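PDB 7CDH: isoaspartyl dipeptidase from Fervidobacterium islandicum, which probably hydrolyses isoaspartyl (beta-aspartyl) dipeptides as a zinc-dependent M38 metallopeptidase with an amidohydrolase fold. Local coordinates for residues A[1-7]-A[19-24]; A[11-15]-A[324-328]. All blocks are in the same frame, centred on the assembly; numbering follows the deposited sequence.

Contact 1 (A[1-7]-A[19-24]); sequences MIKIIKN and KDVIFY
K3 lies across the ring of F23. Its CB sits over one face, 4.0 Å from the F23 ring centroid and 28° off the ring normal, a CH-pi contact. K3 CD continues beside the ring, 3.9 Å from F23 CE2. I5 reaches the same ring from further along the strand, with CD1 3.5 Å from F23 CE1 and CG1 at the ring edge, in plane. F23 CG stands between the backbone N and the carbonyl carbon (chi1 57°), which swings the ring over to strand 2-6. F354 meets this ring edge-to-face. On the other face of the sheet I4 and I22 lie side by side and point the same way, with I4 CG1 3.7 Å from I22 CG1. I22 also packs on P40 of the second subunit. Strands 2-6 and 19-23 are antiparallel neighbours in a four-stranded mixed sheet, consistent with the small beta domain that accompanies the TIM barrel in many amidohydrolases. K3 pairs with F23 and I5 with V21 through two backbone hydrogen bonds each. K3 N to F23 O is 2.9 Å and nearly straight. At the far end the D20 carboxylate has two partners. K6 NZ makes a salt bridge to D20 OD2 at 3.2 Å, nearly along the C-O axis. The backbone N of N7 donates to D20 OD1 at 3.1 Å, on the syn side and 26° out of the carboxylate plane. Replacing D20 by an alanine would probably leave the K6 ammonium without this counter-charge and the N7 amide without this acceptor. N7 ND2 hydrogen-bonds to D47 OD1.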
# COMPACT_ATOMS: atom_id res chain seq x y z
N MET A 1 18.83 -43.01 20.40
CA MET A 1 19.33 -44.42 20.44
C MET A 1 20.06 -44.81 19.14
O MET A 1 19.50 -44.67 18.04
CB MET A 1 18.19 -45.40 20.67
CG MET A 1 18.66 -46.83 20.70
SD MET A 1 17.64 -47.86 21.78
CE MET A 1 16.03 -47.65 21.01
N ILE A 2 21.27 -45.35 19.29
CA ILE A 2 22.05 -45.97 18.20
C ILE A 2 21.40 -47.30 17.82
O ILE A 2 20.98 -48.00 18.74
CB ILE A 2 23.51 -46.14 18.64
CG1 ILE A 2 24.22 -44.79 18.53
CG2 ILE A 2 24.19 -47.22 17.82
CD1 ILE A 2 25.62 -44.81 19.05
N LYS A 3 21.27 -47.59 16.52
CA LYS A 3 20.64 -48.83 16.02
C LYS A 3 21.55 -49.43 14.97
O LYS A 3 22.40 -48.68 14.41
CB LYS A 3 19.27 -48.58 15.39
CG LYS A 3 18.32 -47.73 16.22
CD LYS A 3 16.92 -47.69 15.65
CE LYS A 3 15.97 -46.78 16.41
NZ LYS A 3 16.66 -45.58 16.93
N ILE A 4 21.37 -50.73 14.73
CA ILE A 4 22.14 -51.53 13.74
C ILE A 4 21.15 -52.40 12.99
O ILE A 4 20.46 -53.18 13.68
CB ILE A 4 23.20 -52.45 14.39
CG1 ILE A 4 24.26 -51.68 15.17
CG2 ILE A 4 23.83 -53.35 13.33
CD1 ILE A 4 23.93 -51.57 16.63
N ILE A 5 21.18 -52.34 11.66
CA ILE A 5 20.44 -53.31 10.79
C ILE A 5 21.45 -54.37 10.30
O ILE A 5 22.52 -54.00 9.73
CB ILE A 5 19.69 -52.60 9.65
CG1 ILE A 5 18.59 -51.68 10.20
CG2 ILE A 5 19.12 -53.58 8.65
CD1 ILE A 5 18.21 -50.59 9.24
N LYS A 6 21.13 -55.64 10.59
CA LYS A 6 22.00 -56.80 10.29
C LYS A 6 21.35 -57.61 9.18
O LYS A 6 20.11 -57.68 9.17
CB LYS A 6 22.22 -57.65 11.55
CG LYS A 6 23.21 -57.06 12.54
CD LYS A 6 23.64 -58.01 13.66
CE LYS A 6 24.92 -57.56 14.35
NZ LYS A 6 26.12 -58.15 13.70
N ASN A 7 22.16 -58.18 8.28
CA ASN A 7 21.80 -59.35 7.43
C ASN A 7 20.98 -58.93 6.22
O ASN A 7 20.35 -59.82 5.63
CB ASN A 7 20.96 -60.41 8.16
CG ASN A 7 21.70 -61.06 9.31
OD1 ASN A 7 22.93 -61.02 9.34
ND2 ASN A 7 20.96 -61.66 10.24
N LYS A 19 25.69 -56.35 4.02
CA LYS A 19 26.43 -55.36 4.84
C LYS A 19 25.56 -54.97 6.03
O LYS A 19 24.37 -55.14 5.97
CB LYS A 19 26.82 -54.12 4.05
CG LYS A 19 27.80 -54.36 2.91
CD LYS A 19 29.25 -54.21 3.29
CE LYS A 19 30.19 -54.51 2.13
NZ LYS A 19 30.81 -55.85 2.31
N ASP A 20 26.20 -54.49 7.08
CA ASP A 20 25.56 -54.09 8.35
C ASP A 20 25.63 -52.56 8.43
O ASP A 20 26.68 -52.00 8.02
CB ASP A 20 26.20 -54.84 9.52
CG ASP A 20 25.65 -56.25 9.70
OD1 ASP A 20 24.88 -56.73 8.78
OD2 ASP A 20 25.97 -56.87 10.77
N VAL A 21 24.55 -51.92 8.88
CA VAL A 21 24.39 -50.44 8.94
C VAL A 21 24.13 -50.00 10.37
O VAL A 21 23.13 -50.48 10.96
CB VAL A 21 23.30 -49.90 7.99
CG1 VAL A 21 23.42 -48.40 7.89
CG2 VAL A 21 23.36 -50.52 6.60
N ILE A 22 25.02 -49.16 10.90
CA ILE A 22 24.94 -48.54 12.26
C ILE A 22 24.58 -47.06 12.07
O ILE A 22 25.31 -46.37 11.32
CB ILE A 22 26.28 -48.69 13.00
CG1 ILE A 22 26.82 -50.11 12.94
CG2 ILE A 22 26.14 -48.23 14.44
CD1 ILE A 22 28.31 -50.17 12.68
N PHE A 23 23.53 -46.58 12.74
CA PHE A 23 23.02 -45.19 12.56
C PHE A 23 22.41 -44.66 13.86
O PHE A 23 21.94 -45.44 14.71
CB PHE A 23 22.03 -45.18 11.39
CG PHE A 23 20.87 -46.13 11.55
CD1 PHE A 23 20.98 -47.45 11.17
CD2 PHE A 23 19.67 -45.71 12.10
CE1 PHE A 23 19.92 -48.32 11.33
CE2 PHE A 23 18.61 -46.58 12.26
CZ PHE A 23 18.73 -47.89 11.88
N TYR A 24 22.48 -43.34 14.05
CA TYR A 24 21.68 -42.54 15.01
C TYR A 24 20.57 -41.84 14.19
O TYR A 24 19.56 -42.48 13.88
CB TYR A 24 22.59 -41.55 15.74
CG TYR A 24 22.09 -41.00 17.06
CD1 TYR A 24 20.75 -40.97 17.39
CD2 TYR A 24 22.99 -40.50 17.99
CE1 TYR A 24 20.32 -40.50 18.62
CE2 TYR A 24 22.57 -40.02 19.22
CZ TYR A 24 21.23 -40.02 19.54
OH TYR A 24 20.85 -39.56 20.77
O HOH W 1 21.85 -55.30 6.93

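Contact 2 (A[11-15]-A[324-328]); sequences FSPEY and LAEVL
The backbone of P13 faces the first turn of helix 324-327. P13 O lies 3.3 Å from A325 CA in a CA-H...O contact, and no hydrogen bond joins the two segments. Residues 11-15 form the loop between strands 8-11 and 15-17, with a cis peptide before P13. The loop packs on a short helix in the amidohydrolase region of the chain, a family of the TIM-barrel clan. E14 O accepts from both S12 N and S12 OG, which ties the loop to itself. A325 CB also packs on P13 O, at 3.3 Å. The other side-chain contacts are apolar. P13 CB rests 3.8 Å from L328 CB, and L328 CD1 touches both P13 CB and F11 CB. L324 and F11 cross at about a right angle. With CG anti to the backbone N (chi1 -179°), the L324 side chain reaches one face of the F11 ring. The opposite face is met by Y15, offset toward the rim. L52 and L54 of strand 51-59 also pack on F11. The backbone N atoms of L324 and A325 make weak hydrogen bonds to a bound polyethylene glycol fragment, probably from crystallisation. L324 CD2 stands over the centre of the F11 ring, 3.8 Å from the centroid and 8° off the normal.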
# COMPACT_ATOMS: atom_id res chain seq x y z
N PHE A 11 21.34 -51.83 -1.07
CA PHE A 11 21.48 -51.00 -2.28
C PHE A 11 21.60 -49.55 -1.84
O PHE A 11 20.70 -49.03 -1.20
CB PHE A 11 20.29 -51.18 -3.22
CG PHE A 11 20.10 -52.57 -3.75
CD1 PHE A 11 19.57 -53.57 -2.96
CD2 PHE A 11 20.41 -52.87 -5.06
CE1 PHE A 11 19.36 -54.85 -3.46
CE2 PHE A 11 20.19 -54.14 -5.57
CZ PHE A 11 19.67 -55.13 -4.77
N SER A 12 22.70 -48.91 -2.19
CA SER A 12 23.21 -47.70 -1.52
C SER A 12 22.88 -46.41 -2.29
O SER A 12 23.12 -45.33 -1.74
CB SER A 12 24.70 -47.87 -1.31
OG SER A 12 25.39 -47.88 -2.57
N PRO A 13 22.35 -46.36 -3.54
CA PRO A 13 21.73 -47.46 -4.28
C PRO A 13 22.58 -48.46 -5.10
O PRO A 13 22.03 -49.50 -5.50
CB PRO A 13 20.83 -46.68 -5.27
CG PRO A 13 21.61 -45.44 -5.59
CD PRO A 13 22.27 -45.09 -4.28
N GLU A 14 23.87 -48.20 -5.34
CA GLU A 14 24.81 -49.22 -5.90
C GLU A 14 24.77 -50.47 -5.01
O GLU A 14 24.84 -50.33 -3.77
CB GLU A 14 26.26 -48.73 -5.96
CG GLU A 14 26.54 -47.82 -7.14
CD GLU A 14 27.78 -46.94 -6.98
OE1 GLU A 14 28.79 -47.20 -7.67
OE2 GLU A 14 27.72 -45.99 -6.16
N TYR A 15 24.65 -51.65 -5.62
CA TYR A 15 24.55 -52.93 -4.88
C TYR A 15 25.90 -53.23 -4.22
O TYR A 15 26.91 -53.30 -4.93
CB TYR A 15 24.11 -54.07 -5.80
CG TYR A 15 24.02 -55.38 -5.08
CD1 TYR A 15 22.98 -55.63 -4.22
CD2 TYR A 15 24.99 -56.36 -5.22
CE1 TYR A 15 22.88 -56.82 -3.52
CE2 TYR A 15 24.91 -57.56 -4.54
CZ TYR A 15 23.85 -57.79 -3.69
OH TYR A 15 23.72 -58.96 -3.01
N LEU A 324 17.98 -52.95 -10.23
CA LEU A 324 17.46 -52.14 -9.12
C LEU A 324 18.43 -51.00 -8.80
O LEU A 324 17.98 -49.87 -8.63
CB LEU A 324 17.20 -53.05 -7.92
CG LEU A 324 16.63 -52.33 -6.70
CD1 LEU A 324 15.33 -51.57 -7.06
CD2 LEU A 324 16.38 -53.32 -5.59
N ALA A 325 19.74 -51.24 -8.78
CA ALA A 325 20.72 -50.16 -8.49
C ALA A 325 20.53 -48.98 -9.45
O ALA A 325 20.87 -47.84 -9.08
CB ALA A 325 22.12 -50.69 -8.55
N GLU A 326 20.06 -49.24 -10.65
CA GLU A 326 19.92 -48.23 -11.72
C GLU A 326 18.54 -47.56 -11.59
O GLU A 326 18.49 -46.32 -11.62
CB GLU A 326 20.14 -48.88 -13.09
CG GLU A 326 21.61 -49.16 -13.38
CD GLU A 326 22.48 -47.92 -13.56
OE1 GLU A 326 23.63 -47.91 -13.04
OE2 GLU A 326 22.01 -46.95 -14.22
N VAL A 327 17.47 -48.34 -11.45
CA VAL A 327 16.09 -47.78 -11.35
C VAL A 327 15.99 -46.85 -10.13
O VAL A 327 15.47 -45.79 -10.27
CB VAL A 327 15.04 -48.89 -11.32
CG1 VAL A 327 13.65 -48.32 -11.37
CG2 VAL A 327 15.23 -49.82 -12.50
N LEU A 328 16.60 -47.18 -9.01
CA LEU A 328 16.48 -46.41 -7.78
C LEU A 328 16.95 -44.97 -7.96
O LEU A 328 16.60 -44.13 -7.13
CB LEU A 328 17.32 -47.09 -6.71
CG LEU A 328 16.63 -48.24 -6.01
CD1 LEU A 328 17.58 -48.84 -4.98
CD2 LEU A 328 15.33 -47.79 -5.38

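In the fold
The two contacts have centres about 19 Å apart, on the same side of the centre of the chain. They interleave along the sequence: residues 1-7, then 11-15, then 19-24, and last 324-328. Contact 1 stays within the four-stranded sheet of strands 2-6, 19-23, 27-31 and 43-47. Contact 2 joins the loop after strand 8-11 to a helix more than 300 residues later. Strand 51-59 lies beside both, with L53 against I5 and V21 of contact 1 and L52 and L54 against contact 2. The N-terminal chain is thus paired within its own sheet and also packed against the late part of the amidohydrolase region. Contact 1 also meets the second subunit.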